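Long-range contacts in structural polyprotein, VP1 (Israeli acute paralysis virus, PDB 5CDD), which probably serves as a structural coat protein, VP1, which assembles with the other capsid proteins into the pentamers of the virus shell: residues Q106-R111 / T174-I179; Q56-T61 / M169-T174; Y148-K153 / K162-S167; R86-G91 / I154-T159; T45-T50 / R75-Y80. All blocks are in the same frame, centred on the assembly; numbering follows the deposited sequence.

Contact 1 (Q106-R111 / T174-I179)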
# COMPACT_ATOMS: atom_id res chain seq x y z
N GLN A 106 23.07 34.28 30.26
CA GLN A 106 21.72 34.61 29.84
C GLN A 106 21.05 33.45 29.12
O GLN A 106 21.69 32.47 28.75
CB GLN A 106 21.73 35.81 28.89
CG GLN A 106 22.24 37.11 29.48
CD GLN A 106 22.20 38.24 28.47
OE1 GLN A 106 22.85 38.18 27.42
NE2 GLN A 106 21.44 39.28 28.78
N THR A 107 19.74 33.59 28.93
CA THR A 107 18.93 32.61 28.22
C THR A 107 18.12 33.44 27.24
O THR A 107 16.99 33.85 27.53
CB THR A 107 17.98 31.84 29.16
OG1 THR A 107 18.74 30.96 29.99
CG2 THR A 107 16.99 31.02 28.35
N CYS A 108 18.71 33.70 26.09
CA CYS A 108 18.07 34.50 25.05
C CYS A 108 16.96 33.75 24.33
O CYS A 108 17.14 32.61 23.91
CB CYS A 108 19.12 34.96 24.04
SG CYS A 108 18.44 35.85 22.63
N TYR A 109 15.81 34.40 24.19
CA TYR A 109 14.68 33.81 23.50
C TYR A 109 13.99 34.87 22.65
O TYR A 109 14.07 36.06 22.95
CB TYR A 109 13.69 33.19 24.50
CG TYR A 109 12.95 34.18 25.37
CD1 TYR A 109 11.90 34.94 24.86
CD2 TYR A 109 13.29 34.35 26.71
CE1 TYR A 109 11.20 35.85 25.65
CE2 TYR A 109 12.61 35.26 27.52
CZ TYR A 109 11.56 36.00 26.98
OH TYR A 109 10.88 36.89 27.77
N ILE A 110 13.33 34.43 21.59
CA ILE A 110 12.64 35.33 20.68
C ILE A 110 11.14 35.03 20.65
O ILE A 110 10.73 33.90 20.44
CB ILE A 110 13.18 35.19 19.24
CG1 ILE A 110 14.70 35.35 19.23
CG2 ILE A 110 12.52 36.23 18.34
CD1 ILE A 110 15.20 36.70 19.65
N ARG A 111 10.33 36.07 20.86
CA ARG A 111 8.88 35.94 20.85
C ARG A 111 8.30 36.80 19.73
O ARG A 111 8.77 37.91 19.50
CB ARG A 111 8.29 36.41 22.19
CG ARG A 111 8.67 35.58 23.40
CD ARG A 111 7.81 34.34 23.53
NE ARG A 111 6.40 34.63 23.84
CZ ARG A 111 5.97 35.17 24.98
NH1 ARG A 111 6.83 35.50 25.93
NH2 ARG A 111 4.67 35.37 25.17
N THR A 174 16.79 39.96 25.30
CA THR A 174 18.15 40.46 25.23
C THR A 174 18.29 41.32 24.00
O THR A 174 17.45 41.27 23.11
CB THR A 174 19.15 39.30 25.13
OG1 THR A 174 19.03 38.67 23.85
CG2 THR A 174 18.87 38.28 26.23
N SER A 175 19.36 42.10 23.94
CA SER A 175 19.60 42.96 22.79
C SER A 175 20.02 42.05 21.65
O SER A 175 20.97 41.27 21.79
CB SER A 175 20.70 43.95 23.11
OG SER A 175 20.62 45.07 22.25
N THR A 176 19.31 42.15 20.53
CA THR A 176 19.61 41.31 19.39
C THR A 176 20.06 42.03 18.13
O THR A 176 20.00 43.25 18.01
CB THR A 176 18.38 40.45 19.01
OG1 THR A 176 17.24 41.29 18.80
CG2 THR A 176 18.08 39.46 20.12
N THR A 177 20.54 41.22 17.19
CA THR A 177 21.01 41.68 15.89
C THR A 177 20.84 40.47 14.97
O THR A 177 21.48 39.44 15.16
CB THR A 177 22.48 42.11 15.95
OG1 THR A 177 22.93 42.43 14.63
CG2 THR A 177 23.36 41.01 16.54
N GLN A 178 19.97 40.60 13.97
CA GLN A 178 19.74 39.48 13.07
C GLN A 178 19.59 39.85 11.60
O GLN A 178 19.36 41.00 11.25
CB GLN A 178 18.48 38.70 13.49
CG GLN A 178 18.19 38.74 14.98
CD GLN A 178 17.29 39.90 15.37
OE1 GLN A 178 17.49 41.03 14.93
NE2 GLN A 178 16.31 39.62 16.21
N ILE A 179 19.75 38.83 10.75
CA ILE A 179 19.59 39.00 9.32
C ILE A 179 18.12 38.70 9.07
O ILE A 179 17.63 37.63 9.43
CB ILE A 179 20.44 37.98 8.53
CG1 ILE A 179 21.92 38.15 8.89
CG2 ILE A 179 20.24 38.19 7.04
CD1 ILE A 179 22.83 37.10 8.29
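With chi1 at 175°, Cys108 sends its sulfur away from its own backbone N and toward Thr174, while the chi1 of 69° at Thr174 turns OG1 to meet it. Cys108 SG and Thr174 OG1 come within 3.1 Å of each other, and Cys108 CB lies 4.0 Å from Thr174 CG2. That methyl also faces the amide of Gln106, with Gln106 NE2 3.8 Å from Thr174 CG2, so Thr174 is packed between two side chains of segment 106-111. Further along, Ile110 and Thr176 meet tip to tip, Ile110 CD1 touching Thr176 CG2 at 4.0 Å. The contact is small, mostly buried side-chain packing. It lies at one end of the two-sheet sandwich expected of a picorna-like capsid protein. Asn173, just before the second segment, bonds to the backbone of Thr107 and Tyr109, and Ser172 OG bonds to Tyr109 O. Segment 106-111 leads into strand 110-116, which runs between strands 166-172 and 131-133 in one sheet, whereas segment 174-179 enters strand 176-184, paired with strands 47-55 and 87-98 in the other.

Contact 2 (Q56-T61 / M169-T174)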
# COMPACT_ATOMS: atom_id res chain seq x y z
N GLN A 56 16.94 46.50 20.83
CA GLN A 56 17.29 46.52 22.24
C GLN A 56 16.50 45.45 22.98
O GLN A 56 15.57 44.87 22.45
CB GLN A 56 17.00 47.89 22.83
CG GLN A 56 17.79 49.02 22.19
CD GLN A 56 17.37 50.38 22.71
OE1 GLN A 56 16.22 50.79 22.54
NE2 GLN A 56 18.29 51.07 23.36
N ALA A 57 16.89 45.20 24.23
CA ALA A 57 16.23 44.20 25.05
C ALA A 57 14.82 44.62 25.44
O ALA A 57 14.47 45.80 25.39
CB ALA A 57 17.06 43.93 26.30
N ASN A 58 14.01 43.64 25.82
CA ASN A 58 12.63 43.87 26.25
C ASN A 58 11.88 44.94 25.47
O ASN A 58 11.13 45.72 26.06
CB ASN A 58 12.59 44.22 27.73
CG ASN A 58 13.29 43.18 28.59
OD1 ASN A 58 14.46 42.86 28.38
ND2 ASN A 58 12.57 42.67 29.59
N THR A 59 12.09 45.01 24.15
CA THR A 59 11.40 46.01 23.35
C THR A 59 10.45 45.40 22.34
O THR A 59 10.88 44.80 21.35
CB THR A 59 12.38 46.93 22.59
OG1 THR A 59 13.22 47.62 23.52
CG2 THR A 59 11.61 47.95 21.77
N LYS A 60 9.15 45.56 22.58
CA LYS A 60 8.14 45.04 21.66
C LYS A 60 8.23 45.90 20.40
O LYS A 60 7.82 47.05 20.40
CB LYS A 60 6.75 45.16 22.29
CG LYS A 60 6.63 44.49 23.65
CD LYS A 60 5.17 44.28 24.07
CE LYS A 60 4.40 45.59 24.16
NZ LYS A 60 2.95 45.37 24.43
N THR A 61 8.78 45.32 19.34
CA THR A 61 8.97 46.05 18.09
C THR A 61 8.14 45.58 16.90
O THR A 61 8.28 44.45 16.44
CB THR A 61 10.45 46.00 17.67
OG1 THR A 61 11.26 46.56 18.71
CG2 THR A 61 10.66 46.78 16.38
N MET A 169 4.74 41.50 15.34
CA MET A 169 5.38 42.26 16.40
C MET A 169 6.52 41.40 16.95
O MET A 169 6.30 40.27 17.38
CB MET A 169 4.40 42.61 17.51
CG MET A 169 5.03 43.42 18.62
SD MET A 169 3.82 44.10 19.75
CE MET A 169 3.50 42.68 20.81
N TYR A 170 7.72 41.95 16.94
CA TYR A 170 8.91 41.24 17.39
C TYR A 170 9.28 41.55 18.85
O TYR A 170 9.00 42.63 19.35
CB TYR A 170 10.08 41.62 16.49
CG TYR A 170 11.20 40.63 16.46
CD1 TYR A 170 11.04 39.38 15.86
CD2 TYR A 170 12.44 40.93 17.03
CE1 TYR A 170 12.08 38.47 15.81
CE2 TYR A 170 13.49 40.02 16.99
CZ TYR A 170 13.30 38.79 16.38
OH TYR A 170 14.34 37.88 16.33
N PHE A 171 9.91 40.58 19.51
CA PHE A 171 10.32 40.77 20.89
C PHE A 171 11.42 39.80 21.33
O PHE A 171 11.45 38.65 20.91
CB PHE A 171 9.13 40.60 21.84
CG PHE A 171 9.50 40.77 23.29
CD1 PHE A 171 9.63 42.04 23.84
CD2 PHE A 171 9.77 39.66 24.08
CE1 PHE A 171 10.04 42.20 25.17
CE2 PHE A 171 10.18 39.81 25.41
CZ PHE A 171 10.31 41.09 25.95
N SER A 172 12.32 40.29 22.17
CA SER A 172 13.41 39.48 22.69
C SER A 172 13.79 40.02 24.06
O SER A 172 13.68 41.22 24.30
CB SER A 172 14.63 39.53 21.75
OG SER A 172 15.68 38.69 22.22
N ASN A 173 14.23 39.15 24.96
CA ASN A 173 14.60 39.60 26.29
C ASN A 173 16.01 40.19 26.34
O ASN A 173 16.36 40.86 27.30
CB ASN A 173 14.46 38.45 27.30
CG ASN A 173 15.39 37.28 27.00
OD1 ASN A 173 15.86 37.13 25.88
ND2 ASN A 173 15.64 36.44 28.00
N THR A 174 16.79 39.96 25.30
CA THR A 174 18.15 40.46 25.23
C THR A 174 18.29 41.32 24.00
O THR A 174 17.45 41.27 23.11
CB THR A 174 19.15 39.30 25.13
OG1 THR A 174 19.03 38.67 23.85
CG2 THR A 174 18.87 38.28 26.23
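Tyr170 N donates to Thr61 O at 2.6 Å, and Thr61 N answers with a bond of 2.7 Å to Tyr170 O, making the two residues an antiparallel hydrogen-bonded pair in the four-stranded sheet of what is probably the picorna-like jelly roll. Both bonds are nearly straight, about 160° at the hydrogen. Tyr170 O also receives a CA-H contact from Lys60, so the short strand 61-62, outermost of the sheet within this chain, is held at its very start. Before that point segment 56-61 has no regular strand form, and the link is looser: Asn58 N makes only a weak bond to Ser172 O. Two side chains of strand 166-172 pack against this loop. Phe171, with chi1 at 179°, brings its ring up to the backbone of residues 58-60, Phe171 CE1 lying 3.3 Å from Asn58 CA; Lys60 N lies at the ring edge, near its plane, and Lys60 CG is 3.9 Å from Phe171 CD1. Lys60 is also flanked by Met169, whose SD approaches Lys60 CB and whose terminal methyl CE approaches Lys60 CD, both at 4.0 Å. The lysine chain bends at chi3 and carries NZ on to Ala121 O, its polar partner. Within the loop, Thr59 folds back on the segment, its OG1 donating to Ala57 O at 2.9 Å from above the carbonyl plane.

Contact 3 (Y148-K153 / K162-S167)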
# COMPACT_ATOMS: atom_id res chain seq x y z
N TYR A 148 -5.58 38.40 8.17
CA TYR A 148 -6.79 38.72 8.91
C TYR A 148 -7.08 40.16 8.51
O TYR A 148 -6.43 41.09 9.01
CB TYR A 148 -6.55 38.64 10.42
CG TYR A 148 -6.28 37.25 10.95
CD1 TYR A 148 -7.19 36.21 10.74
CD2 TYR A 148 -5.14 36.99 11.72
CE1 TYR A 148 -6.98 34.95 11.30
CE2 TYR A 148 -4.92 35.73 12.28
CZ TYR A 148 -5.85 34.72 12.07
OH TYR A 148 -5.65 33.48 12.65
N SER A 149 -8.03 40.36 7.61
CA SER A 149 -8.34 41.70 7.12
C SER A 149 -9.82 42.06 7.07
O SER A 149 -10.68 41.19 6.95
CB SER A 149 -7.73 41.87 5.73
OG SER A 149 -8.07 43.12 5.15
N GLN A 150 -10.09 43.36 7.16
CA GLN A 150 -11.46 43.87 7.09
C GLN A 150 -11.84 44.06 5.62
O GLN A 150 -13.01 44.26 5.29
CB GLN A 150 -11.56 45.21 7.81
CG GLN A 150 -11.40 45.15 9.31
CD GLN A 150 -11.55 46.52 9.96
OE1 GLN A 150 -10.70 47.39 9.81
NE2 GLN A 150 -12.65 46.71 10.68
N TYR A 151 -10.83 44.00 4.75
CA TYR A 151 -11.02 44.18 3.31
C TYR A 151 -10.37 43.05 2.53
O TYR A 151 -9.40 42.45 2.98
CB TYR A 151 -10.41 45.50 2.86
CG TYR A 151 -10.94 46.71 3.59
CD1 TYR A 151 -12.25 47.15 3.38
CD2 TYR A 151 -10.14 47.43 4.47
CE1 TYR A 151 -12.74 48.28 4.03
CE2 TYR A 151 -10.62 48.55 5.13
CZ TYR A 151 -11.92 48.98 4.90
OH TYR A 151 -12.39 50.10 5.54
N ARG A 152 -10.91 42.76 1.34
CA ARG A 152 -10.38 41.70 0.50
C ARG A 152 -9.01 42.03 -0.12
O ARG A 152 -8.31 41.13 -0.59
CB ARG A 152 -11.38 41.36 -0.61
CG ARG A 152 -11.73 42.52 -1.52
CD ARG A 152 -12.81 42.09 -2.48
NE ARG A 152 -14.03 41.72 -1.76
CZ ARG A 152 -14.99 40.95 -2.26
NH1 ARG A 152 -14.88 40.47 -3.49
NH2 ARG A 152 -16.06 40.67 -1.53
N LYS A 153 -8.65 43.31 -0.12
CA LYS A 153 -7.36 43.75 -0.65
C LYS A 153 -7.00 45.11 -0.05
O LYS A 153 -7.88 45.89 0.31
CB LYS A 153 -7.39 43.83 -2.18
CG LYS A 153 -8.37 44.82 -2.78
CD LYS A 153 -8.19 44.88 -4.30
CE LYS A 153 -9.23 45.75 -4.99
NZ LYS A 153 -10.60 45.17 -4.91
N LYS A 162 -5.08 51.75 8.83
CA LYS A 162 -4.86 51.85 10.26
C LYS A 162 -5.52 50.69 10.98
O LYS A 162 -6.63 50.81 11.49
CB LYS A 162 -5.41 53.17 10.80
CG LYS A 162 -5.31 53.32 12.32
CD LYS A 162 -3.87 53.44 12.80
CE LYS A 162 -3.81 53.54 14.32
NZ LYS A 162 -2.44 53.82 14.83
N GLY A 163 -4.82 49.56 11.02
CA GLY A 163 -5.35 48.39 11.69
C GLY A 163 -6.40 47.66 10.88
O GLY A 163 -7.29 47.04 11.46
N TYR A 164 -6.31 47.72 9.55
CA TYR A 164 -7.27 47.04 8.70
C TYR A 164 -6.95 45.55 8.62
O TYR A 164 -7.85 44.71 8.59
CB TYR A 164 -7.27 47.63 7.28
CG TYR A 164 -7.78 49.05 7.21
CD1 TYR A 164 -8.78 49.50 8.06
CD2 TYR A 164 -7.27 49.94 6.26
CE1 TYR A 164 -9.28 50.80 7.98
CE2 TYR A 164 -7.76 51.25 6.16
CZ TYR A 164 -8.76 51.67 7.03
OH TYR A 164 -9.25 52.96 6.95
N ASP A 165 -5.66 45.23 8.59
CA ASP A 165 -5.20 43.86 8.53
C ASP A 165 -4.15 43.64 9.62
O ASP A 165 -3.68 44.59 10.25
CB ASP A 165 -4.62 43.55 7.15
CG ASP A 165 -3.47 44.46 6.78
OD1 ASP A 165 -3.60 45.69 6.94
OD2 ASP A 165 -2.43 43.94 6.31
N SER A 166 -3.78 42.38 9.82
CA SER A 166 -2.80 42.01 10.84
C SER A 166 -1.35 42.19 10.41
O SER A 166 -1.03 42.19 9.22
CB SER A 166 -3.03 40.56 11.26
OG SER A 166 -3.07 39.71 10.12
N SER A 167 -0.48 42.35 11.40
CA SER A 167 0.94 42.53 11.17
C SER A 167 1.72 41.77 12.24
O SER A 167 1.12 41.17 13.13
CB SER A 167 1.29 44.02 11.21
OG SER A 167 2.67 44.23 10.99
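Gln150 meets Tyr164 with CB, CG and OE1. Its CB lies 3.8 Å from Tyr164 O, and CG, placed beside the backbone N by a chi1 of -68°, comes to 3.6 Å from Tyr164 O. From there the chain runs on extended, so that the amide arrives at the edge of the tyrosine ring, Gln150 OE1 standing 3.3 Å from Tyr164 CD1; amide and ring planes are 40° apart. At the tip, OE1 takes a hydrogen bond from Lys215 of another capsid protein chain, and NE2 gives a weak one to Phe213 O of that chain. The backbone of the same residue bonds to the same carbonyl: Gln150 N donates to Tyr164 O at 3.0 Å. One face of the Tyr164 ring receives the edge of Tyr151 in a T-shaped stack, with planes at 84°, centroids 5.0 Å apart and Tyr151 CE2 over the ring centre. Toward the other end, Tyr148 and Ser166 share two weak bonds, Ser166 N to Tyr148 O and Tyr148 N to Ser166 OG, and the backbones of Ser149 and Asp165 form a single bridge. The contact thus lays the loop that follows strand 140-145, and leads to strand 154-155, against the first residue of strand 166-172 and the residues leading into it, at a surface where other capsid chains pack.

Contact 4 (R86-G91 / I154-T159)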
# COMPACT_ATOMS: atom_id res chain seq x y z
N ARG A 86 -0.91 47.95 -7.54
CA ARG A 86 -1.50 48.90 -6.60
C ARG A 86 -2.05 48.26 -5.33
O ARG A 86 -2.14 48.91 -4.29
CB ARG A 86 -2.62 49.69 -7.28
CG ARG A 86 -3.23 50.77 -6.40
CD ARG A 86 -2.22 51.87 -6.10
NE ARG A 86 -1.92 52.67 -7.28
CZ ARG A 86 -0.83 53.41 -7.42
NH1 ARG A 86 0.08 53.46 -6.46
NH2 ARG A 86 -0.64 54.12 -8.53
N PHE A 87 -2.43 46.99 -5.40
CA PHE A 87 -3.00 46.29 -4.25
C PHE A 87 -2.25 45.01 -3.92
O PHE A 87 -1.57 44.44 -4.77
CB PHE A 87 -4.46 45.94 -4.52
CG PHE A 87 -5.34 47.12 -4.76
CD1 PHE A 87 -5.83 47.87 -3.70
CD2 PHE A 87 -5.70 47.49 -6.06
CE1 PHE A 87 -6.65 48.97 -3.92
CE2 PHE A 87 -6.53 48.58 -6.29
CZ PHE A 87 -7.00 49.33 -5.21
N TYR A 88 -2.39 44.56 -2.68
CA TYR A 88 -1.78 43.31 -2.23
C TYR A 88 -2.84 42.51 -1.49
O TYR A 88 -3.91 43.04 -1.16
CB TYR A 88 -0.56 43.58 -1.33
CG TYR A 88 -0.86 44.02 0.08
CD1 TYR A 88 -1.33 43.12 1.04
CD2 TYR A 88 -0.65 45.34 0.48
CE1 TYR A 88 -1.56 43.52 2.35
CE2 TYR A 88 -0.88 45.75 1.79
CZ TYR A 88 -1.33 44.84 2.72
OH TYR A 88 -1.56 45.24 4.02
N ARG A 89 -2.56 41.24 -1.24
CA ARG A 89 -3.53 40.39 -0.57
C ARG A 89 -2.89 39.09 -0.13
O ARG A 89 -2.14 38.47 -0.88
CB ARG A 89 -4.68 40.12 -1.54
CG ARG A 89 -5.72 39.15 -1.06
CD ARG A 89 -5.54 37.78 -1.67
NE ARG A 89 -6.75 36.99 -1.52
CZ ARG A 89 -6.89 35.74 -1.94
NH1 ARG A 89 -5.88 35.12 -2.53
NH2 ARG A 89 -8.05 35.11 -1.78
N GLY A 90 -3.17 38.67 1.10
CA GLY A 90 -2.59 37.44 1.62
C GLY A 90 -1.63 37.68 2.77
O GLY A 90 -1.28 38.82 3.07
N GLY A 91 -1.20 36.60 3.41
CA GLY A 91 -0.29 36.70 4.54
C GLY A 91 1.16 36.94 4.18
O GLY A 91 1.50 37.12 3.01
N ILE A 154 -5.70 45.38 0.06
CA ILE A 154 -5.22 46.63 0.62
C ILE A 154 -4.31 47.36 -0.36
O ILE A 154 -3.56 46.72 -1.11
CB ILE A 154 -4.38 46.38 1.90
CG1 ILE A 154 -5.10 45.38 2.83
CG2 ILE A 154 -4.14 47.69 2.62
CD1 ILE A 154 -6.34 45.92 3.52
N PRO A 155 -4.36 48.70 -0.38
CA PRO A 155 -3.50 49.44 -1.31
C PRO A 155 -2.04 49.34 -0.86
O PRO A 155 -1.74 49.50 0.33
CB PRO A 155 -4.02 50.88 -1.21
CG PRO A 155 -5.45 50.70 -0.83
CD PRO A 155 -5.37 49.60 0.20
N ILE A 156 -1.14 49.06 -1.80
CA ILE A 156 0.27 48.94 -1.47
C ILE A 156 0.81 50.28 -0.99
O ILE A 156 0.74 51.28 -1.71
CB ILE A 156 1.09 48.47 -2.68
CG1 ILE A 156 0.60 47.10 -3.14
CG2 ILE A 156 2.56 48.41 -2.31
CD1 ILE A 156 1.29 46.58 -4.38
N ALA A 157 1.34 50.30 0.23
CA ALA A 157 1.89 51.51 0.83
C ALA A 157 0.81 52.56 1.05
O ALA A 157 1.08 53.76 0.97
CB ALA A 157 3.01 52.07 -0.04
N SER A 158 -0.40 52.10 1.32
CA SER A 158 -1.53 53.00 1.56
C SER A 158 -1.21 53.94 2.71
O SER A 158 -0.43 53.60 3.60
CB SER A 158 -2.79 52.19 1.89
OG SER A 158 -3.89 53.05 2.13
N THR A 159 -1.82 55.12 2.70
CA THR A 159 -1.59 56.10 3.74
C THR A 159 -2.75 56.14 4.74
O THR A 159 -2.74 56.92 5.69
CB THR A 159 -1.40 57.51 3.15
OG1 THR A 159 -2.58 57.90 2.44
CG2 THR A 159 -0.22 57.52 2.19
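Phe87 and Pro155 face each other as an antiparallel non-hydrogen-bonded pair, followed by the hydrogen-bonded pair of Tyr88 with Ile154, by which the short strand 154-155 lies along the start of strand 87-98. Tyr88 N donates to Ile154 O at 2.9 Å, Ile154 N to Tyr88 O at 3.2 Å, and beyond the proline Ile156 N bonds to Arg86 O at 2.7 Å. On its other side strand 87-98 has a classic beta bulge, where Arg86 and Phe87 both face Gly191 of strand 189-191. Segment 154-159 then leaves the sheet in a type II turn from Pro155 to Ser158, closed by Ser158 N on Pro155 O. Tyr88 and Ile154 run side by side on one face of the sheet, and a chi1 of 75° lays the tyrosine ring over the isoleucine: Ile154 CB sits over the ring face in a CH-pi contact, 27° off its normal. The Tyr88 hydroxyl has its polar partner in Asp165. The Phe87 ring has Ile154 O at its edge, and Phe87 CE1 touches Pro155 CG at 3.7 Å. Ile156 packs on the backbone of Arg86 and Phe87, its CD1 3.6 Å from Phe87 O.

Contact 5 (T45-T50 / R75-Y80)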
# COMPACT_ATOMS: atom_id res chain seq x y z
N THR A 45 9.78 32.71 -2.66
CA THR A 45 11.21 32.60 -2.40
C THR A 45 11.59 33.67 -1.37
O THR A 45 11.12 34.80 -1.46
CB THR A 45 12.04 32.87 -3.67
OG1 THR A 45 11.71 34.16 -4.18
CG2 THR A 45 11.74 31.82 -4.72
N PHE A 46 12.42 33.31 -0.41
CA PHE A 46 12.85 34.26 0.61
C PHE A 46 14.07 35.04 0.16
O PHE A 46 14.95 34.49 -0.50
CB PHE A 46 13.15 33.55 1.93
CG PHE A 46 11.93 33.15 2.71
CD1 PHE A 46 11.14 32.09 2.29
CD2 PHE A 46 11.57 33.85 3.85
CE1 PHE A 46 10.00 31.73 3.00
CE2 PHE A 46 10.43 33.50 4.57
CZ PHE A 46 9.64 32.43 4.14
N ARG A 47 14.12 36.31 0.54
CA ARG A 47 15.24 37.18 0.19
C ARG A 47 15.49 38.11 1.37
O ARG A 47 14.55 38.54 2.04
CB ARG A 47 14.91 37.98 -1.06
CG ARG A 47 14.94 37.17 -2.35
CD ARG A 47 16.37 36.80 -2.71
NE ARG A 47 16.45 36.09 -3.99
CZ ARG A 47 16.18 34.79 -4.15
NH1 ARG A 47 15.80 34.06 -3.11
NH2 ARG A 47 16.30 34.24 -5.35
N THR A 48 16.76 38.41 1.64
CA THR A 48 17.09 39.29 2.75
C THR A 48 16.70 40.73 2.47
O THR A 48 16.82 41.20 1.34
CB THR A 48 18.61 39.24 3.08
OG1 THR A 48 19.36 39.73 1.97
CG2 THR A 48 19.04 37.82 3.40
N ILE A 49 16.22 41.41 3.50
CA ILE A 49 15.82 42.81 3.38
C ILE A 49 16.75 43.66 4.23
O ILE A 49 16.76 44.88 4.13
CB ILE A 49 14.37 43.03 3.83
CG1 ILE A 49 14.18 42.53 5.27
CG2 ILE A 49 13.43 42.32 2.89
CD1 ILE A 49 12.78 42.72 5.83
N THR A 50 17.54 43.00 5.07
CA THR A 50 18.50 43.66 5.93
C THR A 50 19.47 42.63 6.49
O THR A 50 19.05 41.64 7.09
CB THR A 50 17.82 44.40 7.12
OG1 THR A 50 18.82 45.06 7.90
CG2 THR A 50 17.08 43.42 8.00
N ARG A 75 14.70 46.54 -2.75
CA ARG A 75 15.82 45.61 -2.77
C ARG A 75 15.35 44.16 -2.97
O ARG A 75 15.83 43.47 -3.87
CB ARG A 75 16.64 45.70 -1.48
CG ARG A 75 17.84 44.77 -1.46
CD ARG A 75 18.52 44.72 -0.11
NE ARG A 75 19.55 43.68 -0.07
CZ ARG A 75 20.22 43.32 1.03
NH1 ARG A 75 19.98 43.92 2.18
NH2 ARG A 75 21.13 42.36 0.96
N ASP A 76 14.42 43.71 -2.13
CA ASP A 76 13.92 42.34 -2.24
C ASP A 76 12.78 42.25 -3.26
O ASP A 76 12.35 43.27 -3.80
CB ASP A 76 13.44 41.82 -0.88
CG ASP A 76 12.13 42.44 -0.43
OD1 ASP A 76 11.55 41.95 0.56
OD2 ASP A 76 11.68 43.42 -1.06
N TYR A 77 12.29 41.04 -3.50
CA TYR A 77 11.22 40.84 -4.47
C TYR A 77 9.88 41.45 -4.06
O TYR A 77 9.20 42.05 -4.89
CB TYR A 77 11.03 39.35 -4.76
CG TYR A 77 12.23 38.70 -5.40
CD1 TYR A 77 12.96 39.35 -6.39
CD2 TYR A 77 12.63 37.41 -5.04
CE1 TYR A 77 14.05 38.75 -7.01
CE2 TYR A 77 13.73 36.80 -5.65
CZ TYR A 77 14.43 37.48 -6.64
OH TYR A 77 15.51 36.89 -7.25
N MET A 78 9.51 41.31 -2.80
CA MET A 78 8.24 41.87 -2.34
C MET A 78 8.19 43.38 -2.56
O MET A 78 7.18 43.91 -3.01
CB MET A 78 8.01 41.56 -0.86
CG MET A 78 7.55 40.13 -0.62
SD MET A 78 6.99 39.88 1.06
CE MET A 78 5.36 40.57 0.96
N SER A 79 9.30 44.05 -2.26
CA SER A 79 9.37 45.50 -2.44
C SER A 79 9.48 45.86 -3.91
O SER A 79 8.70 46.67 -4.42
CB SER A 79 10.57 46.06 -1.68
OG SER A 79 10.69 47.45 -1.89
N TYR A 80 10.45 45.26 -4.59
CA TYR A 80 10.67 45.54 -6.01
C TYR A 80 9.43 45.33 -6.86
O TYR A 80 9.05 46.21 -7.64
CB TYR A 80 11.80 44.65 -6.53
CG TYR A 80 12.35 45.10 -7.87
CD1 TYR A 80 13.03 46.31 -7.99
CD2 TYR A 80 12.19 44.32 -9.01
CE1 TYR A 80 13.55 46.73 -9.22
CE2 TYR A 80 12.70 44.72 -10.24
CZ TYR A 80 13.38 45.93 -10.34
OH TYR A 80 13.90 46.32 -11.55
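The N-terminus of helix 77-82 is set against strand 47-55 here, with Asp76 as the N-cap residue. Asp76 OD2 accepts from Ser79 N at 2.7 Å, meeting it on the syn side of the carboxylate. Beside the cap, Asp76 CB packs against Ile49 CG2, 3.8 Å away, and the two side chains run the same way. Arg47 takes the next position: its CG lies 3.5 Å from Tyr77 CE2, and the bend at chi2 (-71°) brings the guanidinium back to Tyr77, so that Tyr77 CE2 lies over one guanidinium face, offset toward the rim, the two planes 51° apart. Arg47 NH1 is held by a hydrogen bond of 2.8 Å to Phe46 O, while Arg47 NH2 makes only a weak one to Tyr77 OH. At the edge of the same ring, near its plane, stands Thr45 OG1. Arg75, extended from CG to NE, crosses Thr48 obliquely, its head going to Asp51 in this chain and to Asp127 of another copy of this protein. The other oxygen of Asp76, OD1, forms a salt bridge with Arg182 of strand 176-184. The negative charge of Asp76 thus faces both the helix start and an arginine, which would probably favour the ionised carboxylate.

In the fold
Contacts 1 and 2 form one cluster, their centres 8 Å apart: they share Thr174, and Arg111 N bonds to Phe171 O at 2.8 Å. Contacts 3 and 4 make a second, with centres 9 Å apart and Asp165 OD2 bonded to Tyr88 OH at 2.8 Å. The clusters lie well apart, about 29 Å between the centres of contacts 1 and 3, yet strand 166-172 runs from one to the other. Contacts 2 and 3 take up its two ends, and contacts 1 and 4 lie beside them. Contact 5, nearest the centre of the chain, is about 16 Å from contact 4 and 23 Å from contact 1, centre to centre; it touches contact 1 through Ile179, whose CG2 packs on Thr48 CG2.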